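Local coordinates for ketosynthase (Streptomyces sp. MSC090213JE08, PDB 6KXD), which probably catalyses decarboxylative condensation of acyl-ACP with malonyl-ACP to 3-oxoacyl-ACP, pairing with a chain length factor in a highly reducing type II polyketide synthase, at residues H69-L72 and D73-G76; A85-M88 and A89-A93; A93-T96 and E97-G101; V166-A169 and C170-N174. All coordinates share one frame; numbering follows the deposited sequence.

Contact 1 (H69-L72 and D73-G76)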
ATOM      1  N   HIS A  69      14.502 -19.531   4.618  1.00 40.80           N
ATOM      2  CA  HIS A  69      13.364 -20.389   4.435  1.00 41.56           C
ATOM      3  C   HIS A  69      12.720 -20.185   3.082  1.00 42.25           C
ATOM      4  O   HIS A  69      12.283 -21.097   2.517  1.00 42.17           O
ATOM      5  CB  HIS A  69      12.307 -20.169   5.518  1.00 45.58           C
ATOM      6  CG  HIS A  69      12.811 -20.550   6.848  1.00 47.93           C
ATOM      7  ND1 HIS A  69      12.685 -19.744   7.963  1.00 48.80           N
ATOM      8  CD2 HIS A  69      13.466 -21.665   7.231  1.00 51.77           C
ATOM      9  CE1 HIS A  69      13.221 -20.366   8.989  1.00 50.75           C
ATOM     10  NE2 HIS A  69      13.732 -21.529   8.559  1.00 47.00           N
ATOM     11  N   VAL A  70      12.595 -18.926   2.650  1.00 41.65           N
ATOM     12  CA  VAL A  70      11.899 -18.625   1.458  1.00 44.12           C
ATOM     13  C   VAL A  70      12.884 -18.802   0.307  1.00 39.36           C
ATOM     14  O   VAL A  70      13.921 -18.159   0.299  1.00 41.17           O
ATOM     15  CB  VAL A  70      11.357 -17.182   1.510  1.00 38.24           C
ATOM     16  CG1 VAL A  70      10.691 -16.836   0.195  1.00 43.33           C
ATOM     17  CG2 VAL A  70      10.390 -17.003   2.668  1.00 41.64           C
ATOM     18  N   PRO A  71      12.588 -19.599  -0.735  1.00 43.26           N
ATOM     19  CA  PRO A  71      13.440 -19.631  -1.915  1.00 41.56           C
ATOM     20  C   PRO A  71      13.578 -18.230  -2.506  1.00 48.51           C
ATOM     21  O   PRO A  71      12.583 -17.529  -2.604  1.00 41.53           O
ATOM     22  CB  PRO A  71      12.698 -20.518  -2.905  1.00 42.11           C
ATOM     23  CG  PRO A  71      11.798 -21.366  -2.038  1.00 44.63           C
ATOM     24  CD  PRO A  71      11.454 -20.509  -0.850  1.00 42.60           C
ATOM     25  N   LEU A  72      14.794 -17.876  -2.902  1.00 39.22           N
ATOM     26  CA  LEU A  72      15.080 -16.547  -3.465  1.00 42.52           C
ATOM     27  C   LEU A  72      14.255 -16.269  -4.716  1.00 47.30           C
ATOM     28  O   LEU A  72      13.858 -15.088  -4.944  1.00 45.16           O
ATOM     29  CB  LEU A  72      16.579 -16.412  -3.742  1.00 44.26           C
ATOM     30  CG  LEU A  72      17.473 -16.453  -2.505  1.00 43.97           C
ATOM     31  CD1 LEU A  72      18.945 -16.330  -2.909  1.00 50.25           C
ATOM     32  CD2 LEU A  72      17.080 -15.372  -1.518  1.00 47.48           C
ATOM     33  N   ASP A  73      13.925 -17.292  -5.520  1.00 39.70           N
ATOM     34  CA  ASP A  73      13.208 -17.000  -6.708  1.00 43.43           C
ATOM     35  C   ASP A  73      11.719 -16.714  -6.408  1.00 39.43           C
ATOM     36  O   ASP A  73      10.988 -16.407  -7.312  1.00 43.78           O
ATOM     37  CB  ASP A  73      13.379 -18.071  -7.773  1.00 52.60           C
ATOM     38  CG  ASP A  73      12.744 -19.400  -7.447  1.00 56.87           C
ATOM     39  OD1 ASP A  73      12.033 -19.508  -6.407  1.00 61.90           O
ATOM     40  OD2 ASP A  73      13.017 -20.331  -8.211  1.00 51.81           O
ATOM     41  N   ASP A  74      11.290 -16.851  -5.154  1.00 39.49           N
ATOM     42  CA  ASP A  74       9.926 -16.480  -4.787  1.00 43.22           C
ATOM     43  C   ASP A  74       9.820 -14.965  -4.664  1.00 46.44           C
ATOM     44  O   ASP A  74       8.746 -14.439  -4.494  1.00 42.98           O
ATOM     45  CB  ASP A  74       9.529 -17.158  -3.475  1.00 40.18           C
ATOM     46  CG  ASP A  74       9.041 -18.577  -3.669  1.00 48.77           C
ATOM     47  OD1 ASP A  74       9.076 -19.040  -4.817  1.00 49.09           O
ATOM     48  OD2 ASP A  74       8.586 -19.184  -2.654  1.00 47.08           O
ATOM     49  N   MET A  75      10.960 -14.284  -4.671  1.00 43.48           N
ATOM     50  CA  MET A  75      10.985 -12.826  -4.436  1.00 43.40           C
ATOM     51  C   MET A  75      11.835 -12.188  -5.513  1.00 49.21           C
ATOM     52  O   MET A  75      12.847 -12.778  -5.911  1.00 42.16           O
ATOM     53  CB  MET A  75      11.667 -12.496  -3.121  1.00 43.58           C
ATOM     54  CG  MET A  75      11.047 -13.154  -1.944  1.00 43.81           C
ATOM     55  SD  MET A  75      12.056 -13.088  -0.505  1.00 46.60           S
ATOM     56  CE  MET A  75      13.125 -14.511  -0.754  1.00 47.88           C
ATOM     57  N   GLY A  76      11.487 -10.963  -5.913  1.00 40.81           N
ATOM     58  CA  GLY A  76      12.446 -10.158  -6.558  1.00 40.48           C
ATOM     59  C   GLY A  76      13.297  -9.449  -5.541  1.00 41.71           C
ATOM     60  O   GLY A  76      13.220  -9.687  -4.336  1.00 41.56           O
TER
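Torsions bring Val70 and Met75 together: CG1 of Val70 stands anti to its backbone N (chi1 176°), while the Met75 chain, extended as far as SD, bends at chi3 (-85°) and brings CE back over the turn. The result is a tight carbon pair, Val70 CG1 to Met75 CE at 3.5 Å. Met75 CE reaches Leu72 CD2 more loosely, at 4.1 Å, and lies 3.6 Å from Pro71 O. Asp74 comes in beside it: its CB rests 3.9 Å from Val70 CG1, and its OD2 lies 3.6 Å from CD of the Pro71 ring. That oxygen is spoken for, because Asp74 OD2 forms a salt bridge with Arg154 of helix 147-156, whose side chain also packs on Val70 and Pro71. With an alanine at Asp74, Arg154 would probably lose its carboxylate mate and the Pro71 ring one flank of its packing. Two backbone bonds set the curvature. Asp74 N donates to Pro71 O (2.9 Å) and Met75 N to Leu72 O (3.0 Å), each donor standing well above the plane of the carbonyl that receives it. Leu72 O has a second donor in Gln80 NE2, from the first turns of the following helix. Met75 faces inward, against Val151 and Val83, while Pro71, Leu72 and Asp73 lie at the surface. Successive bonds from residue i+3 to residue i make this a short 3-10 turn, which leads through Gly76, the N-cap, into helix 77-93 of the ketosynthase fold.

Contact 2 (A85-M88 and A89-A93)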
ATOM      1  N   ALA A  85      15.837  -7.154   5.843  1.00 40.47           N
ATOM      2  CA  ALA A  85      15.698  -6.168   6.836  1.00 44.59           C
ATOM      3  C   ALA A  85      14.789  -6.656   7.969  1.00 41.01           C
ATOM      4  O   ALA A  85      14.998  -6.278   9.133  1.00 45.22           O
ATOM      5  CB  ALA A  85      15.168  -4.880   6.235  1.00 44.98           C
ATOM      6  N   ALA A  86      13.745  -7.417   7.635  1.00 43.18           N
ATOM      7  CA  ALA A  86      12.855  -7.928   8.635  1.00 39.61           C
ATOM      8  C   ALA A  86      13.625  -8.864   9.579  1.00 43.52           C
ATOM      9  O   ALA A  86      13.477  -8.733  10.789  1.00 42.67           O
ATOM     10  CB  ALA A  86      11.709  -8.655   7.999  1.00 42.90           C
ATOM     11  N   ARG A  87      14.390  -9.788   8.995  1.00 44.68           N
ATOM     12  CA  ARG A  87      15.271 -10.713   9.773  1.00 45.34           C
ATOM     13  C   ARG A  87      16.114  -9.857  10.716  1.00 46.08           C
ATOM     14  O   ARG A  87      16.049 -10.002  11.905  1.00 51.02           O
ATOM     15  CB  ARG A  87      16.061 -11.607   8.814  1.00 47.53           C
ATOM     16  CG  ARG A  87      17.174 -12.421   9.464  1.00 56.36           C
ATOM     17  CD  ARG A  87      16.628 -13.563  10.279  1.00 53.64           C
ATOM     18  NE  ARG A  87      16.018 -14.599   9.446  1.00 57.11           N
ATOM     19  CZ  ARG A  87      15.248 -15.555   9.945  1.00 56.80           C
ATOM     20  NH1 ARG A  87      15.071 -15.626  11.254  1.00 54.69           N
ATOM     21  NH2 ARG A  87      14.615 -16.394   9.150  1.00 46.11           N
ATOM     22  N   MET A  88      16.868  -8.914  10.149  1.00 47.93           N
ATOM     23  CA  MET A  88      17.725  -8.055  10.927  1.00 47.89           C
ATOM     24  C   MET A  88      16.953  -7.366  12.043  1.00 49.32           C
ATOM     25  O   MET A  88      17.442  -7.218  13.133  1.00 46.04           O
ATOM     26  CB  MET A  88      18.351  -6.965  10.062  1.00 48.66           C
ATOM     27  CG  MET A  88      19.380  -7.485   9.151  1.00 56.95           C
ATOM     28  SD  MET A  88      20.096  -6.081   8.261  1.00 59.36           S
ATOM     29  CE  MET A  88      19.963  -6.780   6.630  1.00 53.49           C
ATOM     30  N   ALA A  89      15.742  -6.892  11.731  1.00 44.02           N
ATOM     31  CA  ALA A  89      15.012  -6.120  12.669  1.00 43.01           C
ATOM     32  C   ALA A  89      14.596  -7.006  13.847  1.00 41.61           C
ATOM     33  O   ALA A  89      14.639  -6.543  14.977  1.00 47.90           O
ATOM     34  CB  ALA A  89      13.804  -5.509  12.018  1.00 44.70           C
ATOM     35  N   VAL A  90      14.135  -8.225  13.563  1.00 47.29           N
ATOM     36  CA  VAL A  90      13.689  -9.075  14.644  1.00 48.59           C
ATOM     37  C   VAL A  90      14.921  -9.554  15.432  1.00 47.85           C
ATOM     38  O   VAL A  90      14.881  -9.539  16.669  1.00 53.98           O
ATOM     39  CB  VAL A  90      12.759 -10.213  14.204  1.00 50.16           C
ATOM     40  CG1 VAL A  90      11.454  -9.664  13.646  1.00 54.02           C
ATOM     41  CG2 VAL A  90      13.397 -11.193  13.244  1.00 49.74           C
ATOM     42  N   ASP A  91      16.019  -9.823  14.732  1.00 49.88           N
ATOM     43  CA  ASP A  91      17.338 -10.058  15.392  1.00 56.00           C
ATOM     44  C   ASP A  91      17.610  -8.893  16.354  1.00 56.86           C
ATOM     45  O   ASP A  91      17.811  -9.089  17.565  1.00 57.29           O
ATOM     46  CB  ASP A  91      18.440 -10.277  14.347  1.00 57.88           C
ATOM     47  CG  ASP A  91      18.331 -11.614  13.631  1.00 57.31           C
ATOM     48  OD1 ASP A  91      17.551 -12.451  14.095  1.00 56.98           O
ATOM     49  OD2 ASP A  91      19.016 -11.802  12.607  1.00 66.94           O
ATOM     50  N   ASP A  92      17.558  -7.673  15.814  1.00 52.47           N
ATOM     51  CA  ASP A  92      17.867  -6.457  16.545  1.00 50.69           C
ATOM     52  C   ASP A  92      16.895  -6.278  17.707  1.00 52.53           C
ATOM     53  O   ASP A  92      17.224  -5.619  18.678  1.00 57.22           O
ATOM     54  CB  ASP A  92      17.803  -5.221  15.641  1.00 56.07           C
ATOM     55  CG  ASP A  92      18.311  -3.953  16.307  1.00 62.09           C
ATOM     56  OD1 ASP A  92      19.530  -3.887  16.595  1.00 59.75           O
ATOM     57  OD2 ASP A  92      17.489  -3.050  16.535  1.00 56.69           O
ATOM     58  N   ALA A  93      15.690  -6.850  17.611  1.00 50.20           N
ATOM     59  CA  ALA A  93      14.735  -6.676  18.685  1.00 50.27           C
ATOM     60  C   ALA A  93      14.913  -7.759  19.764  1.00 53.04           C
ATOM     61  O   ALA A  93      14.284  -7.659  20.791  1.00 55.39           O
ATOM     62  CB  ALA A  93      13.331  -6.685  18.146  1.00 50.07           C
TER
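The carboxylate of Asp91 turns one face to the backbone of Arg87: the carbonyl oxygen Arg87 O sits almost squarely over that face, 3.3 Å from Asp91 CG. On the same side, but displaced past OD2, runs the aliphatic part of the arginine, with Arg87 CG 3.7 Å from Asp91 OD2. The guanidinium plane is turned 33° from the carboxylate plane, and the two charges do not meet, Arg87 NH1 staying 4.9 Å from Asp91 OD1. What leads the arginine past Asp91 is its shape: CG is anti to the backbone N (chi1 170°), and bends at chi2 and chi3 carry the head group on to other partners. NH1 forms a salt bridge with Glu97, NH2 another with Glu155, and NE donates to the carbonyl of Trp66. Underneath, the helix is held by the usual bonds from residue i+4 to residue i, from Ala89 N to Ala85 O through to Asp92 N to Met88 O. The bond from Asp91 N to Arg87 O (2.8 Å) is nearly straight, 174° at the hydrogen. Small groups pack beside these carbonyls: Ala89 CB is 3.2 Å from Ala85 O, and Val90 CG2 is 3.2 Å from Arg87 O. Ala85 and Ala89 form the face of helix 77-93 that lies on strand 234-242, with no bulk beyond CB. The chemistry is therefore divided: the buried arginine probably has its charge balanced by the two glutamates, and exposed Asp91 probably adds little more than a weak attraction, since its carboxylate meets the arginine's methylenes and not its guanidinium.

Contact 3 (A93-T96 and E97-G101)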
ATOM      1  N   ALA A  93      15.690  -6.850  17.611  1.00 50.20           N
ATOM      2  CA  ALA A  93      14.735  -6.676  18.685  1.00 50.27           C
ATOM      3  C   ALA A  93      14.913  -7.759  19.764  1.00 53.04           C
ATOM      4  O   ALA A  93      14.284  -7.659  20.791  1.00 55.39           O
ATOM      5  CB  ALA A  93      13.331  -6.685  18.146  1.00 50.07           C
ATOM      6  N   GLY A  94      15.728  -8.784  19.497  1.00 61.03           N
ATOM      7  CA  GLY A  94      15.908  -9.926  20.422  1.00 59.29           C
ATOM      8  C   GLY A  94      14.769 -10.921  20.301  1.00 65.01           C
ATOM      9  O   GLY A  94      14.473 -11.670  21.223  1.00 57.20           O
ATOM     10  N   LEU A  95      14.109 -10.913  19.140  1.00 58.68           N
ATOM     11  CA  LEU A  95      12.932 -11.720  18.889  1.00 58.26           C
ATOM     12  C   LEU A  95      13.371 -12.843  17.968  1.00 54.97           C
ATOM     13  O   LEU A  95      14.030 -12.607  16.972  1.00 77.88           O
ATOM     14  CB  LEU A  95      11.838 -10.895  18.188  1.00 56.63           C
ATOM     15  CG  LEU A  95      10.968 -10.012  19.079  1.00 55.48           C
ATOM     16  CD1 LEU A  95      10.068  -9.106  18.258  1.00 53.46           C
ATOM     17  CD2 LEU A  95      10.128 -10.868  20.005  1.00 61.15           C
ATOM     18  N   THR A  96      12.987 -14.065  18.293  1.00 60.57           N
ATOM     19  CA  THR A  96      13.294 -15.157  17.406  1.00 64.44           C
ATOM     20  C   THR A  96      11.992 -15.590  16.722  1.00 70.11           C
ATOM     21  O   THR A  96      10.905 -15.108  17.070  1.00 71.42           O
ATOM     22  CB  THR A  96      13.999 -16.278  18.176  1.00 71.80           C
ATOM     23  OG1 THR A  96      14.366 -17.246  17.193  1.00 81.46           O
ATOM     24  CG2 THR A  96      13.133 -16.864  19.268  1.00 64.92           C
ATOM     25  N   GLU A  97      12.111 -16.491  15.744  1.00 65.05           N
ATOM     26  CA  GLU A  97      10.952 -17.018  15.034  1.00 70.20           C
ATOM     27  C   GLU A  97       9.991 -17.681  16.035  1.00 77.75           C
ATOM     28  O   GLU A  97       8.775 -17.665  15.823  1.00 80.78           O
ATOM     29  CB  GLU A  97      11.404 -17.997  13.954  1.00 67.57           C
ATOM     30  CG  GLU A  97      12.218 -17.333  12.865  1.00 68.66           C
ATOM     31  CD  GLU A  97      12.815 -18.331  11.901  1.00 69.31           C
ATOM     32  OE1 GLU A  97      12.328 -19.476  11.875  1.00 76.02           O
ATOM     33  OE2 GLU A  97      13.768 -17.969  11.194  1.00 81.34           O
ATOM     34  N   ASP A  98      10.546 -18.247  17.119  1.00 78.06           N
ATOM     35  CA  ASP A  98       9.767 -18.915  18.165  1.00 71.30           C
ATOM     36  C   ASP A  98       8.849 -17.901  18.859  1.00 69.14           C
ATOM     37  O   ASP A  98       7.665 -18.175  19.047  1.00 65.56           O
ATOM     38  CB  ASP A  98      10.672 -19.632  19.171  1.00 78.03           C
ATOM     39  CG  ASP A  98      11.507 -20.756  18.584  1.00 82.61           C
ATOM     40  OD1 ASP A  98      11.063 -21.367  17.587  1.00 82.63           O
ATOM     41  OD2 ASP A  98      12.600 -21.020  19.140  1.00 81.77           O
ATOM     42  N   ASP A  99       9.391 -16.722  19.201  1.00 66.11           N
ATOM     43  CA  ASP A  99       8.649 -15.628  19.898  1.00 74.49           C
ATOM     44  C   ASP A  99       7.568 -15.034  18.972  1.00 69.33           C
ATOM     45  O   ASP A  99       6.559 -14.486  19.430  1.00 74.78           O
ATOM     46  CB  ASP A  99       9.593 -14.500  20.334  1.00 70.04           C
ATOM     47  CG  ASP A  99      10.901 -14.948  20.986  1.00 78.53           C
ATOM     48  OD1 ASP A  99      11.108 -16.180  21.163  1.00 66.34           O
ATOM     49  OD2 ASP A  99      11.720 -14.063  21.293  1.00 74.21           O
ATOM     50  N   LEU A 100       7.824 -15.102  17.659  1.00 62.34           N
ATOM     51  CA  LEU A 100       7.012 -14.444  16.659  1.00 58.44           C
ATOM     52  C   LEU A 100       5.832 -15.333  16.252  1.00 55.43           C
ATOM     53  O   LEU A 100       4.745 -14.815  15.997  1.00 69.58           O
ATOM     54  CB  LEU A 100       7.893 -14.120  15.447  1.00 58.82           C
ATOM     55  CG  LEU A 100       8.974 -13.070  15.688  1.00 56.69           C
ATOM     56  CD1 LEU A 100      10.045 -13.134  14.610  1.00 55.09           C
ATOM     57  CD2 LEU A 100       8.390 -11.676  15.782  1.00 56.12           C
ATOM     58  N   GLY A 101       6.080 -16.645  16.127  1.00 54.85           N
ATOM     59  CA  GLY A 101       5.057 -17.625  15.705  1.00 57.17           C
ATOM     60  C   GLY A 101       3.834 -17.561  16.609  1.00 66.38           C
ATOM     61  O   GLY A 101       2.719 -17.854  16.173  1.00 62.95           O
TER
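Thr96 starts helix 97-101 as its N-cap and offers its carbonyl to the first turn, Leu100 N reaching Thr96 O in a weak bond of 3.1 Å. Just before it the chain has left helix 77-93 through a Schellman motif, in which Gly94 takes a positive phi (80°), so the segments form a compact junction between two consecutive helices. Leu95 and Thr96 between them are extended. Asp99, in the third position of the new helix, reaches back along the chain: Thr96 N gives Asp99 OD2 a long, weak but fairly straight bond (3.3 Å). This is one half of the capping box pattern; the threonine side chain supplies no capping bond in return. Thr96 has OG1 anti to its own N (chi1 -175°), and CG2 is set near Asp98 CB (3.7 Å). Leu95 lies obliquely against the stem of Asp99, its CD2 3.7 Å from Asp99 CB. Replacing Asp99 by an alanine would probably leave the Thr96 amide without this weak acceptor. The two leucines make the greasy side of the junction. They approach each other at about a right angle, Leu95 CD1 meeting Leu100 CD2 at 3.9 Å, and both also press on Ile191 of strand 191-198 and on Val90 of helix 77-93, so the short helix is packed down on the protein body. Leu100 leans over the start of its own helix as well, with its CG only 3.1 Å from Thr96 O and its CD1 3.3 Å from that same oxygen.

Contact 4 (V166-A169 and C170-N174); sequences VTTA and CAAGN
Cys170 follows Ala169 at the apex of the turn, its CB 3.7 Å from Ala169 C and its SG 4.4 Å from Ala169 CB. Ala169 has a positive phi (53°), unusual for alanine, which makes the bend sharp. The sulfur points out of the turn, and the side chain touches His301 and His336, an arrangement consistent with the cysteine and two histidines of ketosynthase active sites. Ala171 closes the first turn, its N bonding Thr168 O at 3.0 Å. Ala172 comes next, with N donating to Ala169 O (2.9 Å) from well above the carbonyl plane. Ala172 CB lies against two carbonyl oxygens, 3.1 Å from Ala169 O and 3.4 Å from Val166 O, and Ala172 CA is 3.1 Å from Thr168 OG1. Asn174, already within helix 172-185, bonds Asn390 and the carbonyl of Ala400. On the strand side, Thr167 makes a weak bond to Thr173 of the other subunit. The arrangement resembles a nucleophile elbow, consistent with the strand-turn-helix that carries the active-site cysteine in thiolase-fold ketosynthases: backbone bonds and small side chains hold the turn, and the sulfur, uninvolved in that bonding, faces the presumed catalytic pocket.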
ATOM      1  N   VAL A 166       1.646  -1.428   1.791  1.00 34.04           N
ATOM      2  CA  VAL A 166       1.120  -0.113   1.569  1.00 35.90           C
ATOM      3  C   VAL A 166       1.843   0.484   0.348  1.00 39.41           C
ATOM      4  O   VAL A 166       3.061   0.640   0.307  1.00 39.23           O
ATOM      5  CB  VAL A 166       1.234   0.738   2.834  1.00 36.61           C
ATOM      6  CG1 VAL A 166       0.738   2.141   2.552  1.00 32.88           C
ATOM      7  CG2 VAL A 166       0.435   0.093   3.980  1.00 39.84           C
ATOM      8  N   THR A 167       1.071   0.861  -0.652  1.00 34.95           N
ATOM      9  CA  THR A 167       1.640   1.309  -1.925  1.00 34.89           C
ATOM     10  C   THR A 167       1.386   2.817  -2.064  1.00 36.28           C
ATOM     11  O   THR A 167       0.739   3.215  -2.977  1.00 41.74           O
ATOM     12  CB  THR A 167       1.063   0.529  -3.098  1.00 36.19           C
ATOM     13  OG1 THR A 167      -0.348   0.720  -3.176  1.00 36.26           O
ATOM     14  CG2 THR A 167       1.374  -0.959  -2.978  1.00 35.50           C
ATOM     15  N   THR A 168       1.868   3.578  -1.092  1.00 36.57           N
ATOM     16  CA  THR A 168       1.759   5.033  -1.108  1.00 39.62           C
ATOM     17  C   THR A 168       3.144   5.626  -1.401  1.00 43.41           C
ATOM     18  O   THR A 168       3.562   6.691  -0.847  1.00 39.53           O
ATOM     19  CB  THR A 168       1.121   5.532   0.189  1.00 37.71           C
ATOM     20  OG1 THR A 168       1.940   5.130   1.286  1.00 36.17           O
ATOM     21  CG2 THR A 168      -0.290   5.034   0.398  1.00 36.50           C
ATOM     22  N   ALA A 169       3.911   4.875  -2.189  1.00 44.55           N
ATOM     23  CA  ALA A 169       5.187   5.344  -2.760  1.00 47.20           C
ATOM     24  C   ALA A 169       6.145   5.901  -1.690  1.00 48.12           C
ATOM     25  O   ALA A 169       6.511   5.203  -0.728  1.00 44.11           O
ATOM     26  CB  ALA A 169       4.869   6.278  -3.885  1.00 48.67           C
ATOM     27  N   CYS A 170       6.632   7.147  -1.832  1.00 50.62           N
ATOM     28  CA  CYS A 170       7.683   7.640  -0.922  1.00 51.66           C
ATOM     29  C   CYS A 170       7.221   7.762   0.524  1.00 51.91           C
ATOM     30  O   CYS A 170       8.068   7.754   1.474  1.00 54.68           O
ATOM     31  CB  CYS A 170       8.150   9.025  -1.319  1.00 56.87           C
ATOM     32  SG  CYS A 170       8.041   9.202  -3.099  1.00 59.12           S
ATOM     33  N   ALA A 171       5.898   7.832   0.713  1.00 40.41           N
ATOM     34  CA  ALA A 171       5.371   7.993   2.028  1.00 39.73           C
ATOM     35  C   ALA A 171       5.081   6.633   2.663  1.00 40.04           C
ATOM     36  O   ALA A 171       4.691   6.571   3.794  1.00 39.36           O
ATOM     37  CB  ALA A 171       4.119   8.834   1.985  1.00 38.19           C
ATOM     38  N   ALA A 172       5.318   5.549   1.926  1.00 42.42           N
ATOM     39  CA  ALA A 172       4.745   4.266   2.292  1.00 39.36           C
ATOM     40  C   ALA A 172       5.354   3.779   3.612  1.00 42.09           C
ATOM     41  O   ALA A 172       4.656   3.254   4.445  1.00 41.41           O
ATOM     42  CB  ALA A 172       4.912   3.306   1.148  1.00 40.15           C
ATOM     43  N   GLY A 173       6.651   4.007   3.842  1.00 39.35           N
ATOM     44  CA  GLY A 173       7.281   3.619   5.113  1.00 39.21           C
ATOM     45  C   GLY A 173       6.609   4.241   6.334  1.00 37.94           C
ATOM     46  O   GLY A 173       6.318   3.598   7.264  1.00 41.08           O
ATOM     47  N   ASN A 174       6.337   5.538   6.275  1.00 37.19           N
ATOM     48  CA  ASN A 174       5.683   6.259   7.325  1.00 36.08           C
ATOM     49  C   ASN A 174       4.232   5.788   7.481  1.00 40.89           C
ATOM     50  O   ASN A 174       3.742   5.652   8.599  1.00 39.52           O
ATOM     51  CB  ASN A 174       5.687   7.763   7.056  1.00 36.25           C
ATOM     52  CG  ASN A 174       6.882   8.474   7.655  1.00 38.34           C
ATOM     53  OD1 ASN A 174       7.700   7.835   8.326  1.00 40.89           O
ATOM     54  ND2 ASN A 174       7.020   9.758   7.337  1.00 39.36           N
TER

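Contacts 2 and 4 are buried, whereas contacts 1 and 3 are partly open at the rim of the fold. Contacts 1 to 3 follow one another around helix 77-93: the turn before it, its last turns, and the junction after it. Contacts 2 and 3 share Ala93, where helix 77-93 gives way to the junction with helix 97-101. His69 of contact 1 touches both Arg87 of contact 2 and Glu97 of contact 3. Contact 4 stands apart, touching none of the others and about 12 Å from contact 2 at the nearest atoms. Charged groups mark the first three; small, largely uncharged residues fill the fourth, close to the chain's centre and the other subunit.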